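Local coordinates for homoserine dehydrogenase (Thermoplasma acidophilum, PDB 3ING), which probably catalyses the NADP-dependent reduction of aspartate semialdehyde to homoserine, a step on the way to threonine and methionine, at residues I5-G16 with L78-C89; L17-R28 with I54-E62. All blocks are in the same frame, centred on the assembly; numbering follows the deposited sequence. Where two conformers were deposited one is given.

Contact 1: residues I5-G16 with L78-C89; sequences IRIILMGTGNVG and LMGEAADLLVDC. With NDP (NADPH dihydro-nicotinamide-adenine-dinucleotide phosphate), chain C.
R6 and D84 lock together where the two parallel strands begin. The R6 guanidinium forms a side-on salt bridge: R6 NH2 lies 3.0 Å from D84 OD1, and R6 NE makes a longer bond to OD2. Both oxygens lie close to the guanidinium plane, but the nitrogens come from above the carboxylate plane, and the two planes are 47° apart. A bend at chi3 (-59°) turns the guanidinium back toward D84, with the A82-A83 peptide over one face. D84 OD2 also accepts R6 N at 2.8 Å through its anti lone pair, and D84 N returns a bond to R6 O. Parallel pairing then runs from I8 N to L85 O through to C89 N and M10 O.

On one face of the sheet, I7 and L85 lie side by side and point the same way, while L9 CD1 rests on V87 CG1 at 3.6 Å. On the other, I8 CG2 touches both L78 CD1 and L86 CD1, and the selenium of M10 meets L78 CD1 at 3.5 Å.

After strand 4-10, G11, G13 and G16 fit the GxGxxG pattern of a Rossmann fold, in the turn and first residues of helix 14-29. V15 N binds NADPH O2N at 2.9 Å, and one water joins G13 N, G16 N, C89 O and O2N. Strand 34-41 pairs with the other edge of strand 4-10. Helix 306-321 packs on I7 and V87, and helix 97-108 on L86.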
loop_
_atom_site.group_PDB
_atom_site.type_symbol
_atom_site.label_atom_id
_atom_site.label_comp_id
_atom_site.label_asym_id
_atom_site.label_seq_id
_atom_site.Cartn_x
_atom_site.Cartn_y
_atom_site.Cartn_z
ATOM N N ILE A 5 21.991 -7.158 -5.944
ATOM C CA ILE A 5 22.236 -5.837 -5.341
ATOM C C ILE A 5 23.183 -6.040 -4.177
ATOM O O ILE A 5 23.014 -6.953 -3.370
ATOM C CB ILE A 5 20.924 -5.043 -4.977
ATOM C CG1 ILE A 5 21.296 -3.590 -4.600
ATOM C CG2 ILE A 5 20.158 -5.703 -3.880
ATOM C CD1 ILE A 5 20.117 -2.609 -4.369
ATOM N N ARG A 6 24.210 -5.203 -4.127
ATOM C CA ARG A 6 25.226 -5.296 -3.108
ATOM C C ARG A 6 24.942 -4.240 -2.053
ATOM O O ARG A 6 24.791 -3.054 -2.392
ATOM C CB ARG A 6 26.584 -5.054 -3.715
ATOM C CG ARG A 6 27.025 -6.116 -4.784
ATOM C CD ARG A 6 28.164 -5.596 -5.641
ATOM N NE ARG A 6 27.764 -4.363 -6.330
ATOM C CZ ARG A 6 28.580 -3.582 -7.043
ATOM N NH1 ARG A 6 29.864 -3.897 -7.208
ATOM N NH2 ARG A 6 28.105 -2.481 -7.605
ATOM N N ILE A 7 24.854 -4.666 -0.787
ATOM C CA ILE A 7 24.567 -3.721 0.299
ATOM C C ILE A 7 25.619 -3.754 1.408
ATOM O O ILE A 7 26.405 -4.731 1.578
ATOM C CB ILE A 7 23.141 -3.919 0.908
ATOM C CG1 ILE A 7 23.160 -5.027 2.001
ATOM C CG2 ILE A 7 22.121 -4.146 -0.223
ATOM C CD1 ILE A 7 21.888 -5.262 2.668
ATOM N N ILE A 8 25.650 -2.641 2.128
ATOM C CA ILE A 8 26.436 -2.503 3.331
ATOM C C ILE A 8 25.427 -2.241 4.434
ATOM O O ILE A 8 24.561 -1.373 4.294
ATOM C CB ILE A 8 27.443 -1.340 3.238
ATOM C CG1 ILE A 8 28.619 -1.721 2.305
ATOM C CG2 ILE A 8 27.948 -1.004 4.614
ATOM C CD1 ILE A 8 29.445 -0.500 1.801
ATOM N N LEU A 9 25.521 -2.996 5.529
ATOM C CA LEU A 9 24.569 -2.869 6.626
ATOM C C LEU A 9 25.266 -2.320 7.874
ATOM O O LEU A 9 26.133 -2.969 8.411
ATOM C CB LEU A 9 23.960 -4.232 6.974
ATOM C CG LEU A 9 22.969 -4.279 8.156
ATOM C CD1 LEU A 9 21.823 -3.228 7.925
ATOM C CD2 LEU A 9 22.392 -5.697 8.422
HETATM N N MSE A 10 24.804 -1.180 8.366
HETATM C CA MSE A 10 25.321 -0.576 9.565
HETATM C C MSE A 10 24.315 -0.812 10.690
HETATM O O MSE A 10 23.204 -0.306 10.615
HETATM C CB MSE A 10 25.454 0.928 9.379
HETATM C CG MSE A 10 26.408 1.412 8.323
HETATM SE SE MSE A 10 28.173 1.646 9.043
HETATM C CE MSE A 10 27.989 2.875 10.505
ATOM N N GLY A 11 24.699 -1.580 11.707
ATOM C CA GLY A 11 23.802 -1.896 12.822
ATOM C C GLY A 11 23.150 -3.234 12.644
ATOM O O GLY A 11 22.485 -3.477 11.643
ATOM N N THR A 12 23.369 -4.111 13.614
ATOM C CA THR A 12 22.876 -5.494 13.610
ATOM C C THR A 12 22.234 -5.868 14.955
ATOM O O THR A 12 22.539 -6.940 15.559
ATOM C CB THR A 12 24.001 -6.459 13.288
ATOM O OG1 THR A 12 25.178 -6.023 13.971
ATOM C CG2 THR A 12 24.268 -6.454 11.780
ATOM N N GLY A 13 21.342 -4.987 15.403
ATOM C CA GLY A 13 20.582 -5.198 16.625
ATOM C C GLY A 13 19.246 -5.849 16.322
ATOM O O GLY A 13 19.150 -6.675 15.416
ATOM N N ASN A 14 18.207 -5.479 17.062
ATOM C CA ASN A 14 16.871 -6.048 16.876
ATOM C C ASN A 14 16.448 -6.013 15.423
ATOM O O ASN A 14 15.958 -6.995 14.867
ATOM C CB ASN A 14 15.839 -5.280 17.707
ATOM C CG ASN A 14 16.008 -5.497 19.184
ATOM O OD1 ASN A 14 16.848 -6.265 19.586
ATOM N ND2 ASN A 14 15.251 -4.787 19.997
ATOM N N VAL A 15 16.640 -4.872 14.795
ATOM C CA VAL A 15 16.166 -4.714 13.427
ATOM C C VAL A 15 17.205 -5.248 12.428
ATOM O O VAL A 15 16.885 -6.037 11.570
ATOM C CB VAL A 15 15.824 -3.224 13.099
ATOM C CG1 VAL A 15 15.530 -3.062 11.623
ATOM C CG2 VAL A 15 14.635 -2.697 13.950
ATOM N N GLY A 16 18.449 -4.795 12.543
ATOM C CA GLY A 16 19.502 -5.217 11.628
ATOM C C GLY A 16 19.787 -6.712 11.571
ATOM O O GLY A 16 20.000 -7.259 10.480
ATOM N N LEU A 78 34.088 0.272 5.987
ATOM C CA LEU A 78 33.219 -0.506 5.105
ATOM C C LEU A 78 33.264 -0.048 3.654
ATOM O O LEU A 78 32.689 -0.666 2.800
ATOM C CB LEU A 78 31.787 -0.446 5.640
ATOM C CG LEU A 78 31.614 -0.993 7.068
ATOM C CD1 LEU A 78 30.210 -0.779 7.575
ATOM C CD2 LEU A 78 31.974 -2.481 7.105
HETATM N N MSE A 79 33.993 0.995 3.355
HETATM C CA MSE A 79 33.965 1.549 2.010
HETATM C C MSE A 79 34.979 0.903 1.056
HETATM O O MSE A 79 35.153 1.370 -0.069
HETATM C CB MSE A 79 34.190 3.050 2.081
HETATM C CG MSE A 79 33.183 3.759 2.957
HETATM SE SE MSE A 79 31.442 3.854 2.104
HETATM C CE MSE A 79 30.227 3.725 3.695
ATOM N N GLY A 80 35.621 -0.178 1.491
ATOM C CA GLY A 80 36.534 -0.915 0.631
ATOM C C GLY A 80 35.890 -1.803 -0.426
ATOM O O GLY A 80 36.558 -2.253 -1.369
ATOM N N GLU A 81 34.610 -2.094 -0.273
ATOM C CA GLU A 81 33.931 -2.925 -1.239
ATOM C C GLU A 81 32.938 -2.090 -2.006
ATOM O O GLU A 81 32.240 -1.246 -1.432
ATOM C CB GLU A 81 33.179 -4.067 -0.536
ATOM C CG GLU A 81 34.089 -5.100 0.145
ATOM C CD GLU A 81 34.891 -5.954 -0.839
ATOM O OE1 GLU A 81 34.409 -6.203 -1.978
ATOM O OE2 GLU A 81 35.999 -6.393 -0.448
ATOM N N ALA A 82 32.852 -2.371 -3.292
ATOM C CA ALA A 82 31.847 -1.788 -4.154
ATOM C C ALA A 82 30.476 -2.280 -3.698
ATOM O O ALA A 82 30.282 -3.479 -3.547
ATOM C CB ALA A 82 32.109 -2.204 -5.605
ATOM N N ALA A 83 29.539 -1.351 -3.520
ATOM C CA ALA A 83 28.174 -1.636 -3.089
ATOM C C ALA A 83 27.235 -0.664 -3.801
ATOM O O ALA A 83 27.648 0.395 -4.256
ATOM C CB ALA A 83 28.038 -1.477 -1.585
ATOM N N ASP A 84 25.969 -1.027 -3.865
ATOM C CA ASP A 84 24.949 -0.176 -4.468
ATOM C C ASP A 84 24.169 0.640 -3.426
ATOM O O ASP A 84 23.583 1.671 -3.753
ATOM C CB ASP A 84 23.990 -1.100 -5.154
ATOM C CG ASP A 84 24.712 -2.004 -6.160
ATOM O OD1 ASP A 84 25.305 -1.425 -7.089
ATOM O OD2 ASP A 84 24.723 -3.242 -5.994
ATOM N N LEU A 85 24.170 0.162 -2.187
ATOM C CA LEU A 85 23.263 0.679 -1.180
ATOM C C LEU A 85 23.796 0.519 0.229
ATOM O O LEU A 85 24.379 -0.518 0.568
ATOM C CB LEU A 85 21.969 -0.118 -1.379
ATOM C CG LEU A 85 20.621 0.076 -0.731
ATOM C CD1 LEU A 85 19.509 -0.431 -1.704
ATOM C CD2 LEU A 85 20.600 -0.680 0.559
ATOM N N LEU A 86 23.626 1.563 1.047
ATOM C CA LEU A 86 23.936 1.518 2.469
ATOM C C LEU A 86 22.627 1.438 3.243
ATOM O O LEU A 86 21.669 2.147 2.922
ATOM C CB LEU A 86 24.706 2.759 2.933
ATOM C CG LEU A 86 24.817 2.871 4.472
ATOM C CD1 LEU A 86 26.062 2.147 5.025
ATOM C CD2 LEU A 86 24.790 4.320 4.886
ATOM N N VAL A 87 22.581 0.552 4.236
ATOM C CA VAL A 87 21.415 0.384 5.077
ATOM C C VAL A 87 21.786 0.808 6.506
ATOM O O VAL A 87 22.753 0.310 7.094
ATOM C CB VAL A 87 20.931 -1.064 5.069
ATOM C CG1 VAL A 87 19.636 -1.196 5.942
ATOM C CG2 VAL A 87 20.735 -1.564 3.634
ATOM N N ASP A 88 21.033 1.768 7.035
ATOM C CA ASP A 88 21.247 2.297 8.383
ATOM C C ASP A 88 20.242 1.746 9.368
ATOM O O ASP A 88 19.084 2.136 9.349
ATOM C CB ASP A 88 21.139 3.817 8.368
ATOM C CG ASP A 88 21.431 4.449 9.715
ATOM O OD1 ASP A 88 21.856 3.718 10.611
ATOM O OD2 ASP A 88 21.254 5.699 9.863
ATOM N N CYS A 89 20.688 0.794 10.183
ATOM C CA CYS A 89 19.908 0.293 11.279
ATOM C C CYS A 89 20.581 0.639 12.627
ATOM O O CYS A 89 20.512 -0.137 13.606
ATOM C CB CYS A 89 19.739 -1.222 11.137
ATOM S SG CYS A 89 18.658 -1.681 9.744
HETATM P PA NDP C . 19.514 -1.803 18.657
HETATM O O1A NDP C . 18.936 -3.114 19.005
HETATM O O2A NDP C . 20.045 -0.993 19.778
HETATM O O5B NDP C . 20.713 -1.985 17.597
HETATM C C5B NDP C . 21.561 -0.952 17.138
HETATM C C4B NDP C . 22.723 -1.536 16.349
HETATM O O4B NDP C . 23.635 -0.540 15.964
HETATM C C3B NDP C . 23.564 -2.501 17.195
HETATM O O3B NDP C . 24.229 -3.448 16.374
HETATM C C2B NDP C . 24.561 -1.595 17.834
HETATM O O2B NDP C . 25.739 -2.229 18.248
HETATM C C1B NDP C . 24.870 -0.705 16.660
HETATM N N9A NDP C . 25.393 0.612 17.001
HETATM C C8A NDP C . 25.172 1.412 18.087
HETATM N N7A NDP C . 25.855 2.583 17.887
HETATM C C5A NDP C . 26.480 2.511 16.702
HETATM C C6A NDP C . 27.302 3.420 16.069
HETATM N N6A NDP C . 27.336 4.689 16.468
HETATM N N1A NDP C . 27.772 3.042 14.863
HETATM C C2A NDP C . 27.518 1.811 14.294
HETATM N N3A NDP C . 26.692 0.890 14.910
HETATM C C4A NDP C . 26.195 1.288 16.117
HETATM O O3 NDP C . 18.436 -0.932 17.843
HETATM P PN NDP C . 17.192 -1.501 16.997
HETATM O O1N NDP C . 16.075 -1.832 17.934
HETATM O O2N NDP C . 17.733 -2.547 16.076
HETATM O O5D NDP C . 16.716 -0.205 16.142
HETATM C C5D NDP C . 17.616 0.200 15.110
HETATM C C4D NDP C . 17.052 1.436 14.418
HETATM O O4D NDP C . 15.803 1.084 13.866
HETATM C C3D NDP C . 16.779 2.590 15.345
HETATM O O3D NDP C . 17.211 3.849 14.816
HETATM C C2D NDP C . 15.279 2.544 15.566
HETATM O O2D NDP C . 14.732 3.798 15.872
HETATM C C1D NDP C . 14.801 2.020 14.232
HETATM N N1N NDP C . 13.483 1.412 14.279
HETATM C C2N NDP C . 13.252 0.368 15.136
HETATM C C3N NDP C . 11.980 -0.136 15.361
HETATM C C7N NDP C . 11.828 -1.357 16.186
HETATM O O7N NDP C . 10.825 -2.221 15.809
HETATM N N7N NDP C . 12.680 -1.673 17.152
HETATM C C4N NDP C . 10.829 0.203 14.420
HETATM C C5N NDP C . 11.201 1.329 13.496
HETATM C C6N NDP C . 12.486 1.862 13.449
HETATM P P2B NDP C . 25.761 -3.507 19.217
HETATM O O1X NDP C . 27.236 -3.596 19.495
HETATM O O2X NDP C . 25.055 -4.746 18.591
HETATM O O3X NDP C . 24.988 -3.060 20.417
HETATM O O HOH W 1 19.787 -2.834 14.299
#

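Contact 2: residues L17-R28 with I54-E62; sequences LNVLRIIDASNR and ISSIISNKE. With NDP (NADPH dihydro-nicotinamide-adenine-dinucleotide phosphate), chain C.
R21 and E62 face each other from opposite directions across two roughly antiparallel helices. R21 NH2 and E62 OE2 form a salt bridge of 2.7 Å, its hydrogen bond almost straight at 174°. It lies in the guanidinium plane and uses the anti lone pair of OE2. The other guanidinium nitrogens also have partners. NE donates to a water that in turn donates to the same OE2, and NH1 reaches N18 OD1, one helical turn back, from above the amide plane. L17 CG sits against one face of this guanidinium. Three acceptors thus hold the group at its edge and probably fix its rotation.

The axes of helix segments 17-28 and 54-62 approach to 9.7 Å at 149° between their directions. These are two helices on the same side of the Rossmann sheet. I54 is a knob in a hole formed by L20, I23, D24 and N27. With I54 CG1 anti to the carbonyl carbon (chi1 -64°), CG2 lies anti to the backbone N and rests on L20 CB, while I54 CD1 extends to I23 CG2 at 3.7 Å. I58 CG1 touches both L20 CB and L17 CD1.

At the far end, R28 grips D24 in a side-on salt bridge, R28 NE and NH2 both binding D24 OD2 at 3.2 Å. NH2 uses the syn lone pair, whereas NE comes from above the carboxylate plane. D24 OD1 accepts from a water that in turn accepts from S55 N, so the carboxylate is linked to the start of helix 54-64. S55 OG bonds to D53 OD1. N27 ND2 bonds to I35 O.

K61 packs its CG on L17 CD1, then leads away. K61 NZ donates to NADPH O2X, on the 2'-phosphate, at 2.7 Å, and is also held by D42 and the G65 carbonyl.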
loop_
_atom_site.group_PDB
_atom_site.type_symbol
_atom_site.label_atom_id
_atom_site.label_comp_id
_atom_site.label_asym_id
_atom_site.label_seq_id
_atom_site.Cartn_x
_atom_site.Cartn_y
_atom_site.Cartn_z
ATOM N N LEU A 17 19.750 -7.423 12.701
ATOM C CA LEU A 17 19.969 -8.881 12.607
ATOM C C LEU A 17 18.800 -9.527 11.847
ATOM O O LEU A 17 19.011 -10.440 11.075
ATOM C CB LEU A 17 20.177 -9.502 13.974
ATOM C CG LEU A 17 20.823 -10.879 14.041
ATOM C CD1 LEU A 17 22.165 -10.927 13.278
ATOM C CD2 LEU A 17 21.010 -11.303 15.513
ATOM N N ASN A 18 17.580 -9.024 12.039
ATOM C CA ASN A 18 16.421 -9.521 11.284
ATOM C C ASN A 18 16.500 -9.167 9.809
ATOM O O ASN A 18 15.947 -9.861 8.956
ATOM C CB ASN A 18 15.102 -8.998 11.891
ATOM C CG ASN A 18 14.642 -9.822 13.083
ATOM O OD1 ASN A 18 14.695 -11.038 13.028
ATOM N ND2 ASN A 18 14.218 -9.156 14.162
ATOM N N VAL A 19 17.163 -8.059 9.501
ATOM C CA VAL A 19 17.376 -7.712 8.105
ATOM C C VAL A 19 18.244 -8.794 7.423
ATOM O O VAL A 19 17.916 -9.296 6.336
ATOM C CB VAL A 19 17.980 -6.290 7.937
ATOM C CG1 VAL A 19 18.567 -6.131 6.554
ATOM C CG2 VAL A 19 16.898 -5.167 8.214
ATOM N N LEU A 20 19.295 -9.221 8.115
ATOM C CA LEU A 20 20.124 -10.303 7.622
ATOM C C LEU A 20 19.321 -11.603 7.514
ATOM O O LEU A 20 19.440 -12.332 6.545
ATOM C CB LEU A 20 21.327 -10.515 8.561
ATOM C CG LEU A 20 22.421 -9.448 8.589
ATOM C CD1 LEU A 20 23.589 -9.868 9.479
ATOM C CD2 LEU A 20 22.913 -9.146 7.179
ATOM N N ARG A 21 18.497 -11.898 8.508
ATOM C CA ARG A 21 17.706 -13.131 8.460
ATOM C C ARG A 21 16.805 -13.144 7.242
ATOM O O ARG A 21 16.747 -14.155 6.520
ATOM C CB ARG A 21 16.854 -13.295 9.720
ATOM C CG ARG A 21 17.641 -13.653 10.996
ATOM C CD ARG A 21 16.746 -13.883 12.223
ATOM N NE ARG A 21 17.558 -14.093 13.424
ATOM C CZ ARG A 21 17.688 -13.244 14.439
ATOM N NH1 ARG A 21 17.036 -12.094 14.476
ATOM N NH2 ARG A 21 18.448 -13.582 15.464
ATOM N N ILE A 22 16.119 -12.027 6.992
ATOM C CA ILE A 22 15.202 -11.924 5.848
ATOM C C ILE A 22 15.945 -12.033 4.535
ATOM O O ILE A 22 15.521 -12.761 3.648
ATOM C CB ILE A 22 14.334 -10.638 5.923
ATOM C CG1 ILE A 22 13.367 -10.778 7.109
ATOM C CG2 ILE A 22 13.521 -10.407 4.617
ATOM C CD1 ILE A 22 12.543 -9.559 7.457
ATOM N N ILE A 23 17.091 -11.373 4.429
ATOM C CA ILE A 23 17.910 -11.457 3.226
ATOM C C ILE A 23 18.373 -12.886 2.996
ATOM O O ILE A 23 18.316 -13.409 1.876
ATOM C CB ILE A 23 19.147 -10.492 3.282
ATOM C CG1 ILE A 23 18.670 -9.041 3.230
ATOM C CG2 ILE A 23 20.193 -10.878 2.144
ATOM C CD1 ILE A 23 19.747 -7.958 3.474
ATOM N N ASP A 24 18.782 -13.553 4.060
ATOM C CA ASP A 24 19.281 -14.902 3.930
ATOM C C ASP A 24 18.153 -15.867 3.469
ATOM O O ASP A 24 18.352 -16.712 2.573
ATOM C CB ASP A 24 19.877 -15.372 5.236
ATOM C CG ASP A 24 20.701 -16.622 5.062
ATOM O OD1 ASP A 24 21.433 -16.713 4.054
ATOM O OD2 ASP A 24 20.622 -17.498 5.937
ATOM N N ALA A 25 16.966 -15.695 4.026
ATOM C CA ALA A 25 15.820 -16.536 3.668
ATOM C C ALA A 25 15.447 -16.242 2.236
ATOM O O ALA A 25 15.149 -17.139 1.471
ATOM C CB ALA A 25 14.643 -16.275 4.618
ATOM N N SER A 26 15.527 -14.976 1.870
ATOM C CA SER A 26 15.181 -14.544 0.523
ATOM C C SER A 26 16.095 -15.115 -0.522
ATOM O O SER A 26 15.650 -15.596 -1.559
ATOM C CB SER A 26 15.242 -13.033 0.425
ATOM O OG SER A 26 15.127 -12.644 -0.936
ATOM N N ASN A 27 17.391 -15.020 -0.258
ATOM C CA ASN A 27 18.377 -15.554 -1.161
ATOM C C ASN A 27 18.165 -17.054 -1.362
ATOM O O ASN A 27 18.411 -17.561 -2.443
ATOM C CB ASN A 27 19.804 -15.273 -0.643
ATOM C CG ASN A 27 20.201 -13.790 -0.756
ATOM O OD1 ASN A 27 19.545 -12.993 -1.448
ATOM N ND2 ASN A 27 21.280 -13.422 -0.068
ATOM N N ARG A 28 17.726 -17.757 -0.319
ATOM C CA ARG A 28 17.543 -19.209 -0.400
ATOM C C ARG A 28 16.342 -19.647 -1.259
ATOM O O ARG A 28 16.297 -20.773 -1.710
ATOM C CB ARG A 28 17.449 -19.800 1.002
ATOM C CG ARG A 28 18.757 -19.754 1.729
ATOM C CD ARG A 28 18.608 -20.173 3.186
ATOM N NE ARG A 28 19.804 -19.813 3.947
ATOM C CZ ARG A 28 20.932 -20.519 3.980
ATOM N NH1 ARG A 28 21.040 -21.661 3.312
ATOM N NH2 ARG A 28 21.963 -20.084 4.697
ATOM N N ILE A 54 26.315 -14.874 5.414
ATOM C CA ILE A 54 25.332 -14.222 6.266
ATOM C C ILE A 54 24.867 -15.089 7.408
ATOM O O ILE A 54 24.787 -14.617 8.535
ATOM C CB ILE A 54 24.077 -13.741 5.439
ATOM C CG1 ILE A 54 24.469 -12.674 4.409
ATOM C CG2 ILE A 54 23.017 -13.212 6.350
ATOM C CD1 ILE A 54 23.362 -12.430 3.308
ATOM N N SER A 55 24.548 -16.349 7.143
ATOM C CA SER A 55 24.070 -17.206 8.233
ATOM C C SER A 55 25.172 -17.395 9.253
ATOM O O SER A 55 24.903 -17.498 10.432
ATOM C CB SER A 55 23.548 -18.549 7.719
ATOM O OG SER A 55 24.556 -19.220 7.060
ATOM N N SER A 56 26.417 -17.427 8.801
ATOM C CA SER A 56 27.514 -17.529 9.727
ATOM C C SER A 56 27.637 -16.265 10.580
ATOM O O SER A 56 27.910 -16.333 11.775
ATOM C CB SER A 56 28.807 -17.794 8.999
ATOM O OG SER A 56 29.713 -18.300 9.913
ATOM N N ILE A 57 27.420 -15.107 9.977
ATOM C CA ILE A 57 27.458 -13.854 10.719
ATOM C C ILE A 57 26.303 -13.788 11.714
ATOM O O ILE A 57 26.476 -13.344 12.845
ATOM C CB ILE A 57 27.428 -12.637 9.769
ATOM C CG1 ILE A 57 28.778 -12.556 9.014
ATOM C CG2 ILE A 57 27.130 -11.369 10.545
ATOM C CD1 ILE A 57 28.794 -11.614 7.836
ATOM N N ILE A 58 25.118 -14.222 11.295
ATOM C CA ILE A 58 23.970 -14.255 12.206
ATOM C C ILE A 58 24.288 -15.148 13.431
ATOM O O ILE A 58 24.085 -14.757 14.593
ATOM C CB ILE A 58 22.722 -14.769 11.507
ATOM C CG1 ILE A 58 22.218 -13.753 10.470
ATOM C CG2 ILE A 58 21.615 -15.051 12.538
ATOM C CD1 ILE A 58 21.227 -14.374 9.468
ATOM N N SER A 59 24.823 -16.335 13.158
ATOM C CA SER A 59 25.140 -17.270 14.206
ATOM C C SER A 59 26.172 -16.697 15.187
ATOM O O SER A 59 26.026 -16.851 16.409
ATOM C CB SER A 59 25.590 -18.595 13.600
ATOM O OG SER A 59 26.118 -19.455 14.584
ATOM N N ASN A 60 27.221 -16.059 14.656
ATOM C CA ASN A 60 28.264 -15.477 15.477
ATOM C C ASN A 60 27.750 -14.312 16.335
ATOM O O ASN A 60 28.136 -14.168 17.491
ATOM C CB ASN A 60 29.435 -14.983 14.628
ATOM C CG ASN A 60 30.654 -14.648 15.470
ATOM O OD1 ASN A 60 31.074 -13.493 15.571
ATOM N ND2 ASN A 60 31.198 -15.657 16.124
ATOM N N LYS A 61 26.908 -13.466 15.771
ATOM C CA LYS A 61 26.298 -12.380 16.528
ATOM C C LYS A 61 25.370 -12.892 17.642
ATOM O O LYS A 61 25.435 -12.426 18.773
ATOM C CB LYS A 61 25.513 -11.499 15.567
ATOM C CG LYS A 61 24.891 -10.220 16.154
ATOM C CD LYS A 61 25.920 -9.328 16.880
ATOM C CE LYS A 61 25.283 -8.031 17.302
ATOM N NZ LYS A 61 26.255 -7.126 18.046
ATOM N N GLU A 62 24.494 -13.823 17.307
ATOM C CA GLU A 62 23.614 -14.463 18.296
ATOM C C GLU A 62 24.358 -15.108 19.447
ATOM O O GLU A 62 23.970 -14.978 20.626
ATOM C CB GLU A 62 22.760 -15.554 17.654
ATOM C CG GLU A 62 21.600 -15.042 16.804
ATOM C CD GLU A 62 20.883 -16.148 16.016
ATOM O OE1 GLU A 62 21.393 -17.296 15.982
ATOM O OE2 GLU A 62 19.812 -15.866 15.398
HETATM P PA NDP C . 19.514 -1.803 18.657
HETATM O O1A NDP C . 18.936 -3.114 19.005
HETATM O O2A NDP C . 20.045 -0.993 19.778
HETATM O O5B NDP C . 20.713 -1.985 17.597
HETATM C C5B NDP C . 21.561 -0.952 17.138
HETATM C C4B NDP C . 22.723 -1.536 16.349
HETATM O O4B NDP C . 23.635 -0.540 15.964
HETATM C C3B NDP C . 23.564 -2.501 17.195
HETATM O O3B NDP C . 24.229 -3.448 16.374
HETATM C C2B NDP C . 24.561 -1.595 17.834
HETATM O O2B NDP C . 25.739 -2.229 18.248
HETATM C C1B NDP C . 24.870 -0.705 16.660
HETATM N N9A NDP C . 25.393 0.612 17.001
HETATM C C8A NDP C . 25.172 1.412 18.087
HETATM N N7A NDP C . 25.855 2.583 17.887
HETATM C C5A NDP C . 26.480 2.511 16.702
HETATM C C6A NDP C . 27.302 3.420 16.069
HETATM N N6A NDP C . 27.336 4.689 16.468
HETATM N N1A NDP C . 27.772 3.042 14.863
HETATM C C2A NDP C . 27.518 1.811 14.294
HETATM N N3A NDP C . 26.692 0.890 14.910
HETATM C C4A NDP C . 26.195 1.288 16.117
HETATM O O3 NDP C . 18.436 -0.932 17.843
HETATM P PN NDP C . 17.192 -1.501 16.997
HETATM O O1N NDP C . 16.075 -1.832 17.934
HETATM O O2N NDP C . 17.733 -2.547 16.076
HETATM O O5D NDP C . 16.716 -0.205 16.142
HETATM C C5D NDP C . 17.616 0.200 15.110
HETATM C C4D NDP C . 17.052 1.436 14.418
HETATM O O4D NDP C . 15.803 1.084 13.866
HETATM C C3D NDP C . 16.779 2.590 15.345
HETATM O O3D NDP C . 17.211 3.849 14.816
HETATM C C2D NDP C . 15.279 2.544 15.566
HETATM O O2D NDP C . 14.732 3.798 15.872
HETATM C C1D NDP C . 14.801 2.020 14.232
HETATM N N1N NDP C . 13.483 1.412 14.279
HETATM C C2N NDP C . 13.252 0.368 15.136
HETATM C C3N NDP C . 11.980 -0.136 15.361
HETATM C C7N NDP C . 11.828 -1.357 16.186
HETATM O O7N NDP C . 10.825 -2.221 15.809
HETATM N N7N NDP C . 12.680 -1.673 17.152
HETATM C C4N NDP C . 10.829 0.203 14.420
HETATM C C5N NDP C . 11.201 1.329 13.496
HETATM C C6N NDP C . 12.486 1.862 13.449
HETATM P P2B NDP C . 25.761 -3.507 19.217
HETATM O O1X NDP C . 27.236 -3.596 19.495
HETATM O O2X NDP C . 25.055 -4.746 18.591
HETATM O O3X NDP C . 24.988 -3.060 20.417
HETATM O O HOH W 2 18.414 -16.828 13.312
HETATM O O HOH W 3 24.196 -17.580 4.417
#

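Contact 2 is nested in the chain loop that contact 1 closes: strand 4-10, helix 14-29, strand 34-41, strand 46-48, helix 54-64, then strand 85-88. All of this belongs to the NAD-binding domain. The centres of the two contacts are 13 Å apart, and helix 14-29 runs through both. Contact 1 pairs two strands of the parallel part of the sheet; contact 2 packs two helices against it. They meet where I7 touches I23, L9 touches L20, and T12 touches L17 and K61. Both also reach the same NADPH. The turn after strand 4-10 binds its ribose and diphosphate, and helix 54-64 supplies a lysine to its 2'-phosphate, consistent with use of NADP.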